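PDB 2PC1: acetyltransferase, GNAT family from Streptococcus agalactiae 2603V/R, which probably transfers an acyl group, such as the acetyl group of acetyl-CoA, to an acceptor that is not identified. Local coordinates for residues A[132-135]-A[136-140]; A[153-156]-A[157-161]. All blocks are in the same frame, centred on the assembly; numbering follows the deposited sequence.

How the contacts relate
Both contacts are local, each between successive turns of one helix: contact 1 in the last turns of helix 127-139, contact 2 at the start of helix 154-162. Their centres lie about 16 Å apart, yet the helices touch where L133 CD1 of contact 1 meets I159 CG2 of contact 2 at 3.8 Å. Contact 1 is the more buried, its F132, L133, L136 and I137 forming an apolar flank against the central sheet, and its polar chemistry gathers at the helix C-terminus. Contact 2 is only partly buried: I159 and L160 face inward, while an asparagine cap opens the helix and a histidine binds sulfate on its outer side.

Contact 1: A[132-135]-A[136-140]; sequences FLQG and LIEGH
F132 and L136 are placed against each other by their first torsions: CG of F132 stands opposite the backbone N (chi1 177°), which carries the ring out from the helix, and L136 has CG opposite its carbonyl carbon (chi1 -69°), which turns its branch back toward the preceding turn. L136 CD1 lies over one face of the phenyl ring, 4.1 Å from its centroid and offset toward the rim, a CH-pi contact. The same methyl touches L133 CD2 at 4.1 Å, so one leucine branch bridges two side chains of the turn before it. I137 leans back as well, its CG1 resting 3.3 Å from L133 O. Flat and branched apolar groups suit this flank, since F132 and L136 also reach I22, while L133, L136 and I137 pack on F114 of strand 111-119.

The backbone supplies four successive i to i+4 hydrogen bonds, from L136 N to F132 O through G139 N to G135 O; the last is the most bent, with an N-H...O angle of 145°. Away from the apolar flank, the Q134 amide runs beside the E138 carboxylate, but Q134 has a second conformer and this pairing is doubtful.

At the end of the helix, H140 ND1 donates to L136 O over 2.8 Å, and the acceptor lies nearly in the imidazole plane. That bond helps fix the ring's rotation, together with contacts to W74 and V88, and implies a proton on ND1. K184 NZ binds the carbonyl oxygens of I137, E138 and H140, a positive group where a helix end exposes acceptors. Together these features describe the C-terminal part of the helix in a beta-alpha-beta unit, strand 111-119, helix 127-139 and strand 144-149, of the GNAT fold.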
loop_
_atom_site.group_PDB
_atom_site.type_symbol
_atom_site.label_atom_id
_atom_site.label_comp_id
_atom_site.label_asym_id
_atom_site.label_seq_id
_atom_site.Cartn_x
_atom_site.Cartn_y
_atom_site.Cartn_z
ATOM N N PHE A 132 -6.791 3.725 -7.350
ATOM C CA PHE A 132 -7.028 3.491 -5.924
ATOM C C PHE A 132 -6.124 4.343 -5.076
ATOM O O PHE A 132 -6.588 5.076 -4.194
ATOM C CB PHE A 132 -6.848 2.010 -5.630
ATOM C CG PHE A 132 -6.979 1.614 -4.186
ATOM C CD1 PHE A 132 -8.075 1.987 -3.442
ATOM C CD2 PHE A 132 -6.017 0.837 -3.605
ATOM C CE1 PHE A 132 -8.222 1.547 -2.120
ATOM C CE2 PHE A 132 -6.144 0.406 -2.299
ATOM C CZ PHE A 132 -7.254 0.774 -1.557
ATOM N N LEU A 133 -4.819 4.292 -5.345
ATOM C CA LEU A 133 -3.902 5.042 -4.533
ATOM C C LEU A 133 -4.035 6.552 -4.706
ATOM O O LEU A 133 -3.981 7.302 -3.729
ATOM C CB LEU A 133 -2.471 4.547 -4.797
ATOM C CG LEU A 133 -2.267 3.051 -4.504
ATOM C CD1 LEU A 133 -0.856 2.651 -4.845
ATOM C CD2 LEU A 133 -2.558 2.703 -3.080
ATOM N N GLN A 134 -4.270 7.013 -5.938
ATOM C CA GLN A 134 -4.536 8.416 -6.183
ATOM C C GLN A 134 -5.779 8.850 -5.404
ATOM O O GLN A 134 -5.816 9.925 -4.798
ATOM C CB GLN A 134 -4.703 8.691 -7.679
ATOM C CG GLN A 134 -4.706 10.171 -7.998
ATOM C CD GLN A 134 -4.717 10.493 -9.489
ATOM O OE1 GLN A 134 -4.641 9.609 -10.348
ATOM N NE2 GLN A 134 -4.829 11.784 -9.797
ATOM N N GLY A 135 -6.812 8.007 -5.415
ATOM C CA GLY A 135 -8.051 8.285 -4.651
ATOM C C GLY A 135 -7.822 8.380 -3.143
ATOM O O GLY A 135 -8.329 9.282 -2.487
ATOM N N LEU A 136 -6.996 7.477 -2.594
ATOM C CA LEU A 136 -6.609 7.571 -1.174
ATOM C C LEU A 136 -5.854 8.856 -0.883
ATOM O O LEU A 136 -6.090 9.500 0.129
ATOM C CB LEU A 136 -5.728 6.397 -0.758
ATOM C CG LEU A 136 -6.432 5.048 -0.707
ATOM C CD1 LEU A 136 -5.397 3.961 -0.443
ATOM C CD2 LEU A 136 -7.533 5.029 0.359
ATOM N N ILE A 137 -4.955 9.239 -1.778
ATOM C CA ILE A 137 -4.190 10.483 -1.587
ATOM C C ILE A 137 -5.128 11.683 -1.661
ATOM O O ILE A 137 -5.051 12.580 -0.848
ATOM C CB ILE A 137 -3.073 10.598 -2.635
ATOM C CG1 ILE A 137 -2.023 9.519 -2.382
ATOM C CG2 ILE A 137 -2.432 11.996 -2.586
ATOM C CD1 ILE A 137 -1.110 9.241 -3.534
ATOM N N GLU A 138 -6.026 11.693 -2.631
ATOM C CA GLU A 138 -6.975 12.817 -2.748
ATOM C C GLU A 138 -7.871 12.915 -1.528
ATOM O O GLU A 138 -8.163 14.018 -1.063
ATOM C CB GLU A 138 -7.809 12.664 -3.998
ATOM C CG GLU A 138 -6.992 12.621 -5.288
ATOM C CD GLU A 138 -6.859 13.936 -5.987
ATOM O OE1 GLU A 138 -7.213 14.979 -5.387
ATOM O OE2 GLU A 138 -6.398 13.911 -7.153
ATOM N N GLY A 139 -8.261 11.760 -0.991
ATOM C CA GLY A 139 -9.185 11.683 0.133
ATOM C C GLY A 139 -8.615 11.977 1.503
ATOM O O GLY A 139 -9.354 12.084 2.472
ATOM N N HIS A 140 -7.295 12.105 1.617
ATOM C CA HIS A 140 -6.663 12.366 2.898
ATOM C C HIS A 140 -5.942 13.698 2.842
ATOM O O HIS A 140 -5.363 14.053 1.816
ATOM C CB HIS A 140 -5.652 11.275 3.226
ATOM C CG HIS A 140 -6.277 9.999 3.681
ATOM N ND1 HIS A 140 -6.749 9.049 2.803
ATOM C CD2 HIS A 140 -6.514 9.519 4.926
ATOM C CE1 HIS A 140 -7.235 8.027 3.493
ATOM N NE2 HIS A 140 -7.100 8.286 4.784
#

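Contact 2: A[153-156]-A[157-161]; sequences NVTM and QHILN. With SO4 (sulfate ion), chain C.
N153 and Q157 begin the helical series of i to i+4 bonds, Q157 N donating to N153 O at 2.9 Å, and the same pattern continues to L160 N on M156 O. A capping bond joins it: N153 OD1 accepts from M156 N at 3.0 Å, with the donor well above the amide's carbonyl plane. Asparagine suits this N-cap because its short side chain can reach forward to the N-H of M156, three residues on; its ND2 is held by Q51. With CG opposite the carbonyl carbon, the extended Q157 chain runs back over N153 O, but its NE2 is bonded chiefly to H150 O.

Among the apolar contacts, the buried I159 and L160 carry the inward face, with T155 and M156 at its margin. The selenomethionine M156, bent at chi2 and chi3, brings CG to 4.0 Å from L160 CD1 in the conformer described. T155 CG2 and I159 CD1 run alongside each other, also 4.0 Å apart, and I159 continues onto A129 and L133 of helix 127-139.

A hydrogen bond to an anion lies on the outer side. H158 NE2 donates an almost straight bond (178°) to sulfate O2 at 2.8 Å, in the ring plane, and K162 binds the same ion. NE2 thus carries a proton, and the sulfate, probably from the crystallisation liquor, may favour a positively charged imidazole.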
loop_
_atom_site.group_PDB
_atom_site.type_symbol
_atom_site.label_atom_id
_atom_site.label_comp_id
_atom_site.label_asym_id
_atom_site.label_seq_id
_atom_site.Cartn_x
_atom_site.Cartn_y
_atom_site.Cartn_z
ATOM N N ASN A 153 10.095 -5.399 -6.505
ATOM C CA ASN A 153 8.712 -4.992 -6.815
ATOM C C ASN A 153 8.699 -3.786 -7.747
ATOM O O ASN A 153 8.352 -2.661 -7.379
ATOM C CB ASN A 153 7.861 -4.791 -5.574
ATOM C CG ASN A 153 6.380 -4.940 -5.860
ATOM O OD1 ASN A 153 5.928 -4.668 -6.974
ATOM N ND2 ASN A 153 5.625 -5.436 -4.882
ATOM N N VAL A 154 9.114 -4.058 -8.963
ATOM C CA VAL A 154 9.234 -3.004 -9.956
ATOM C C VAL A 154 7.858 -2.463 -10.277
ATOM O O VAL A 154 7.722 -1.266 -10.568
ATOM C CB VAL A 154 9.991 -3.502 -11.215
ATOM C CG1 VAL A 154 9.894 -2.476 -12.357
ATOM C CG2 VAL A 154 11.427 -3.748 -10.853
ATOM N N THR A 155 6.822 -3.295 -10.197
ATOM C CA THR A 155 5.483 -2.828 -10.465
ATOM C C THR A 155 5.090 -1.734 -9.463
ATOM O O THR A 155 4.555 -0.696 -9.833
ATOM C CB THR A 155 4.501 -3.989 -10.416
ATOM O OG1 THR A 155 4.874 -4.934 -11.442
ATOM C CG2 THR A 155 3.050 -3.515 -10.615
HETATM N N MSE A 156 5.355 -1.967 -8.176
HETATM C CA MSE A 156 5.059 -0.978 -7.173
HETATM C C MSE A 156 5.952 0.242 -7.303
HETATM O O MSE A 156 5.483 1.370 -7.133
HETATM C CB MSE A 156 5.182 -1.549 -5.766
HETATM C CG MSE A 156 4.705 -0.619 -4.675
HETATM SE SE MSE A 156 2.868 -0.052 -4.853
HETATM C CE MSE A 156 1.985 -1.765 -5.187
ATOM N N GLN A 157 7.222 0.048 -7.630
ATOM C CA GLN A 157 8.109 1.205 -7.869
ATOM C C GLN A 157 7.505 2.067 -8.966
ATOM O O GLN A 157 7.511 3.298 -8.898
ATOM C CB GLN A 157 9.477 0.733 -8.260
ATOM C CG GLN A 157 10.184 0.022 -7.107
ATOM C CD GLN A 157 11.362 -0.778 -7.536
ATOM O OE1 GLN A 157 12.059 -0.391 -8.442
ATOM N NE2 GLN A 157 11.601 -1.915 -6.860
ATOM N N HIS A 158 7.025 1.423 -10.007
ATOM C CA HIS A 158 6.489 2.146 -11.139
ATOM C C HIS A 158 5.255 2.953 -10.744
ATOM O O HIS A 158 5.126 4.136 -11.056
ATOM C CB HIS A 158 6.152 1.170 -12.264
ATOM C CG HIS A 158 5.616 1.855 -13.471
ATOM N ND1 HIS A 158 6.427 2.481 -14.384
ATOM C CD2 HIS A 158 4.344 2.087 -13.875
ATOM C CE1 HIS A 158 5.683 3.052 -15.313
ATOM N NE2 HIS A 158 4.411 2.817 -15.032
ATOM N N ILE A 159 4.350 2.294 -10.039
ATOM C CA ILE A 159 3.133 2.953 -9.569
ATOM C C ILE A 159 3.470 4.179 -8.704
ATOM O O ILE A 159 2.902 5.254 -8.882
ATOM C CB ILE A 159 2.235 1.970 -8.822
ATOM C CG1 ILE A 159 1.654 0.920 -9.781
ATOM C CG2 ILE A 159 1.128 2.709 -8.099
ATOM C CD1 ILE A 159 1.129 -0.306 -9.076
ATOM N N LEU A 160 4.410 4.015 -7.779
ATOM C CA LEU A 160 4.778 5.127 -6.902
ATOM C C LEU A 160 5.367 6.281 -7.690
ATOM O O LEU A 160 5.032 7.437 -7.456
ATOM C CB LEU A 160 5.700 4.632 -5.799
ATOM C CG LEU A 160 5.055 3.636 -4.808
ATOM C CD1 LEU A 160 6.108 3.087 -3.881
ATOM C CD2 LEU A 160 3.918 4.287 -4.019
ATOM N N ASN A 161 6.197 5.964 -8.672
ATOM C CA ASN A 161 6.799 6.976 -9.557
ATOM C C ASN A 161 5.682 7.718 -10.295
ATOM O O ASN A 161 5.676 8.965 -10.354
ATOM C CB ASN A 161 7.768 6.265 -10.514
ATOM C CG ASN A 161 8.409 7.181 -11.493
ATOM O OD1 ASN A 161 7.767 7.610 -12.438
ATOM N ND2 ASN A 161 9.710 7.419 -11.326
HETATM S S SO4 C . 1.420 2.456 -16.681
HETATM O O1 SO4 C . 1.568 1.776 -17.971
HETATM O O2 SO4 C . 2.242 3.653 -16.615
HETATM O O3 SO4 C . 0.004 2.797 -16.466
HETATM O O4 SO4 C . 1.856 1.509 -15.640
#